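Local coordinates for oxidoreductase, short chain dehydrogenase/reductase family protein (Bifidobacterium adolescentis L2-32, PDB 6M9U), which acts as an NADH-dependent 20beta-hydroxysteroid dehydrogenase, a pyridine-nucleotide oxidoreductase of the short-chain dehydrogenase/reductase family, at residues 114-119 against 165-170. Residues are numbered along the deposited sequence; the frame is centred on the assembly and turned at random.
Sequences AFLNAG and LIFTAS. With IPA (isopropyl alcohol), chain D; PEG (di(hydroxyethyl)ether), chain S.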
ATOM      1  N   ALA A 114       8.475  -3.966  12.765  1.00 37.31           N
ATOM      2  CA  ALA A 114       8.723  -2.772  13.550  1.00 33.88           C
ATOM      3  C   ALA A 114       8.395  -1.573  12.681  1.00 36.23           C
ATOM      4  O   ALA A 114       8.680  -1.576  11.483  1.00 42.31           O
ATOM      5  CB  ALA A 114      10.171  -2.715  14.041  1.00 42.33           C
ATOM      6  N   PHE A 115       7.817  -0.546  13.306  1.00 36.64           N
ATOM      7  CA  PHE A 115       7.455   0.704  12.643  1.00 38.82           C
ATOM      8  C   PHE A 115       8.337   1.728  13.350  1.00 39.61           C
ATOM      9  O   PHE A 115       8.023   2.147  14.471  1.00 38.53           O
ATOM     10  CB  PHE A 115       5.949   1.015  12.746  1.00 41.09           C
ATOM     11  CG  PHE A 115       5.557   2.358  12.158  1.00 32.95           C
ATOM     12  CD1 PHE A 115       6.214   2.878  11.083  1.00 36.86           C
ATOM     13  CD2 PHE A 115       4.541   3.100  12.690  1.00 40.17           C
ATOM     14  CE1 PHE A 115       5.863   4.111  10.562  1.00 43.11           C
ATOM     15  CE2 PHE A 115       4.191   4.344  12.174  1.00 39.61           C
ATOM     16  CZ  PHE A 115       4.836   4.836  11.118  1.00 42.35           C
ATOM     17  N   LEU A 116       9.441   2.094  12.700  1.00 38.55           N
ATOM     18  CA  LEU A 116      10.434   3.005  13.240  1.00 37.74           C
ATOM     19  C   LEU A 116      10.044   4.398  12.791  1.00 38.65           C
ATOM     20  O   LEU A 116      10.247   4.773  11.635  1.00 49.16           O
ATOM     21  CB  LEU A 116      11.842   2.671  12.754  1.00 39.62           C
ATOM     22  CG  LEU A 116      12.415   1.280  13.025  1.00 38.27           C
ATOM     23  CD1 LEU A 116      12.071   0.838  14.415  1.00 40.02           C
ATOM     24  CD2 LEU A 116      11.970   0.260  11.953  1.00 39.92           C
ATOM     25  N   ASN A 117       9.546   5.191  13.721  1.00 40.96           N
ATOM     26  CA  ASN A 117       8.708   6.346  13.402  1.00 53.47           C
ATOM     27  C   ASN A 117       9.402   7.553  13.996  1.00 56.14           C
ATOM     28  O   ASN A 117       9.067   7.991  15.087  1.00 74.41           O
ATOM     29  CB  ASN A 117       7.129   6.052  13.935  1.00 47.09           C
ATOM     30  CG  ASN A 117       6.269   7.248  13.846  1.00 55.40           C
ATOM     31  OD1 ASN A 117       5.570   7.623  14.811  1.00 69.06           O
ATOM     32  ND2 ASN A 117       6.335   7.916  12.711  1.00 54.04           N
ATOM     33  N   ALA A 118      10.376   8.082  13.238  1.00 58.34           N
ATOM     34  CA  ALA A 118      11.252   9.179  13.632  1.00 58.87           C
ATOM     35  C   ALA A 118      10.598  10.555  13.550  1.00 71.59           C
ATOM     36  O   ALA A 118       9.941  10.884  12.556  1.00 67.07           O
ATOM     37  CB  ALA A 118      12.486   9.175  12.711  1.00 65.46           C
ATOM     38  N   GLY A 119      10.840  11.383  14.568  1.00 70.42           N
ATOM     39  CA  GLY A 119      10.286  12.729  14.615  1.00 75.83           C
ATOM     40  C   GLY A 119      11.303  13.821  14.297  1.00 75.45           C
ATOM     41  O   GLY A 119      12.463  13.720  14.660  1.00 86.50           O
ATOM     42  N   LEU A 165      10.284  -4.284   8.261  1.00 39.21           N
ATOM     43  CA  LEU A 165      10.598  -2.997   8.882  1.00 38.94           C
ATOM     44  C   LEU A 165       9.967  -1.858   8.083  1.00 43.32           C
ATOM     45  O   LEU A 165       9.974  -1.877   6.848  1.00 36.85           O
ATOM     46  CB  LEU A 165      12.116  -2.814   9.004  1.00 42.09           C
ATOM     47  CG  LEU A 165      12.842  -4.001   9.664  1.00 44.91           C
ATOM     48  CD1 LEU A 165      14.350  -3.844   9.443  1.00 50.43           C
ATOM     49  CD2 LEU A 165      12.560  -4.138  11.149  1.00 45.73           C
ATOM     50  N   ILE A 166       9.418  -0.870   8.796  1.00 37.51           N
ATOM     51  CA  ILE A 166       8.826   0.311   8.178  1.00 37.07           C
ATOM     52  C   ILE A 166       9.388   1.552   8.845  1.00 34.13           C
ATOM     53  O   ILE A 166       9.287   1.696  10.061  1.00 35.96           O
ATOM     54  CB  ILE A 166       7.292   0.340   8.285  1.00 37.04           C
ATOM     55  CG1 ILE A 166       6.653  -0.878   7.643  1.00 42.47           C
ATOM     56  CG2 ILE A 166       6.756   1.571   7.587  1.00 36.16           C
ATOM     57  CD1 ILE A 166       6.247  -1.944   8.630  1.00 51.01           C
ATOM     58  N   PHE A 167       9.926   2.463   8.040  1.00 39.61           N
ATOM     59  CA  PHE A 167      10.549   3.691   8.501  1.00 38.50           C
ATOM     60  C   PHE A 167       9.781   4.886   7.957  1.00 38.64           C
ATOM     61  O   PHE A 167       9.454   4.940   6.754  1.00 35.02           O
ATOM     62  CB  PHE A 167      12.061   3.803   7.969  1.00 42.02           C
ATOM     63  CG  PHE A 167      13.002   2.744   8.515  1.00 34.65           C
ATOM     64  CD1 PHE A 167      13.140   1.527   7.880  1.00 32.65           C
ATOM     65  CD2 PHE A 167      13.759   2.986   9.623  1.00 38.53           C
ATOM     66  CE1 PHE A 167      14.000   0.549   8.373  1.00 37.89           C
ATOM     67  CE2 PHE A 167      14.650   2.020  10.130  1.00 34.97           C
ATOM     68  CZ  PHE A 167      14.763   0.802   9.512  1.00 31.17           C
ATOM     69  N   THR A 168       9.530   5.869   8.797  1.00 33.27           N
ATOM     70  CA  THR A 168       9.046   7.157   8.309  1.00 40.42           C
ATOM     71  C   THR A 168       9.655   8.256   9.163  1.00 44.20           C
ATOM     72  O   THR A 168      10.043   8.023  10.298  1.00 49.92           O
ATOM     73  CB  THR A 168       7.502   7.313   8.317  1.00 48.42           C
ATOM     74  OG1 THR A 168       7.030   7.765   9.566  1.00 50.47           O
ATOM     75  CG2 THR A 168       6.830   5.995   7.979  1.00 47.31           C
ATOM     76  N   ALA A 169       9.735   9.445   8.584  1.00 56.61           N
ATOM     77  CA  ALA A 169       9.994  10.676   9.311  1.00 62.89           C
ATOM     78  C   ALA A 169       8.826  11.631   9.106  1.00 65.61           C
ATOM     79  O   ALA A 169       8.283  11.739   7.997  1.00 65.35           O
ATOM     80  CB  ALA A 169      11.273  11.363   8.856  1.00 70.55           C
ATOM     81  N   SER A 170       8.461  12.335  10.165  1.00 78.01           N
ATOM     82  CA  SER A 170       7.355  13.271  10.143  1.00 83.39           C
ATOM     83  C   SER A 170       7.739  14.444  11.020  1.00 74.77           C
ATOM     84  O   SER A 170       8.675  14.356  11.811  1.00 73.02           O
ATOM     85  CB  SER A 170       6.057  12.611  10.632  1.00 76.39           C
ATOM     86  OG  SER A 170       6.233  12.011  11.906  1.00 77.72           O
TER
HETATM   87  C1  IPA D 302      11.558   9.781   5.553  1.00 80.12           C
HETATM   88  C2  IPA D 302      10.323   9.301   4.834  1.00 61.49           C
HETATM   89  C3  IPA D 302      10.654   7.965   4.271  1.00 58.41           C
HETATM   90  O2  IPA D 302       9.318   9.269   5.813  1.00 59.89           O
HETATM   91  C1  PEG S 317       5.707  11.595  15.567  1.00141.48           C
HETATM   92  O1  PEG S 317       5.733  10.651  14.506  1.00142.08           O
HETATM   93  C2  PEG S 317       6.527  11.059  16.742  1.00104.45           C
HETATM   94  O2  PEG S 317       5.847  11.226  17.986  1.00 94.29           O
HETATM   95  C3  PEG S 317       6.594  10.865  19.161  1.00 86.05           C
HETATM   96  C4  PEG S 317       5.908  11.132  20.487  1.00 70.48           C
HETATM   97  O4  PEG S 317       5.579  12.504  20.638  1.00 85.59           O
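Leu116 and Phe167, Phe115 and Thr168, Asn117 and Thr168 meet across two adjacent parallel strands at the centre of a Rossmann-fold sheet, a worked example of how such a sheet is buried on both faces yet ends in a cofactor site. Segments 114-119 and 165-170 run 13° from parallel, joined by five backbone hydrogen bonds; the first, Ile166 N to Ala114 O, spans 2.9 Å. On the face bearing Leu116, its CD2 sits over the Phe167 ring, 3.8 Å from the centroid in a CH-pi contact. Both residues turn CG away from the carbonyl carbon (chi1 -58° and -65°), which lays the two side chains side by side. Helices 131-159 and 187-207 cover this face, and His199 turns its ring steeply against that of Phe167. The other face carries Phe115, whose ring edge meets the Thr168 methyl, CE1 to CG2 3.3 Å, while CD1 rests 3.8 Å from Ile166 CG2. Asn117 CB lies over one face of that ring. From there the Asn117 amide reaches Thr168: ND2 donates to OG1 over 3.2 Å, with the acceptor near the amide plane. A leucine in place of Asn117 has no amide, and is likely to leave Thr168 OG1 without this donor and the ether O1 described below without its OD1 partner. Asn117 and Gly119 bind NAD(+) in this enzyme; without the cofactor here, a di(hydroxyethyl)ether molecule lies against Asn117 and Ser170, whose side chains also touch Leu42 of helix 41-52. Farther out, Tyr189 OH hydrogen-bonds Ala169 O, while Ala169 N donates to an isopropyl alcohol, O2 at 2.8 Å. The ether's terminal O1 bridges the two strands, hydrogen-bonded to both Asn117 OD1 and Ser170 OG at 3.0 Å each.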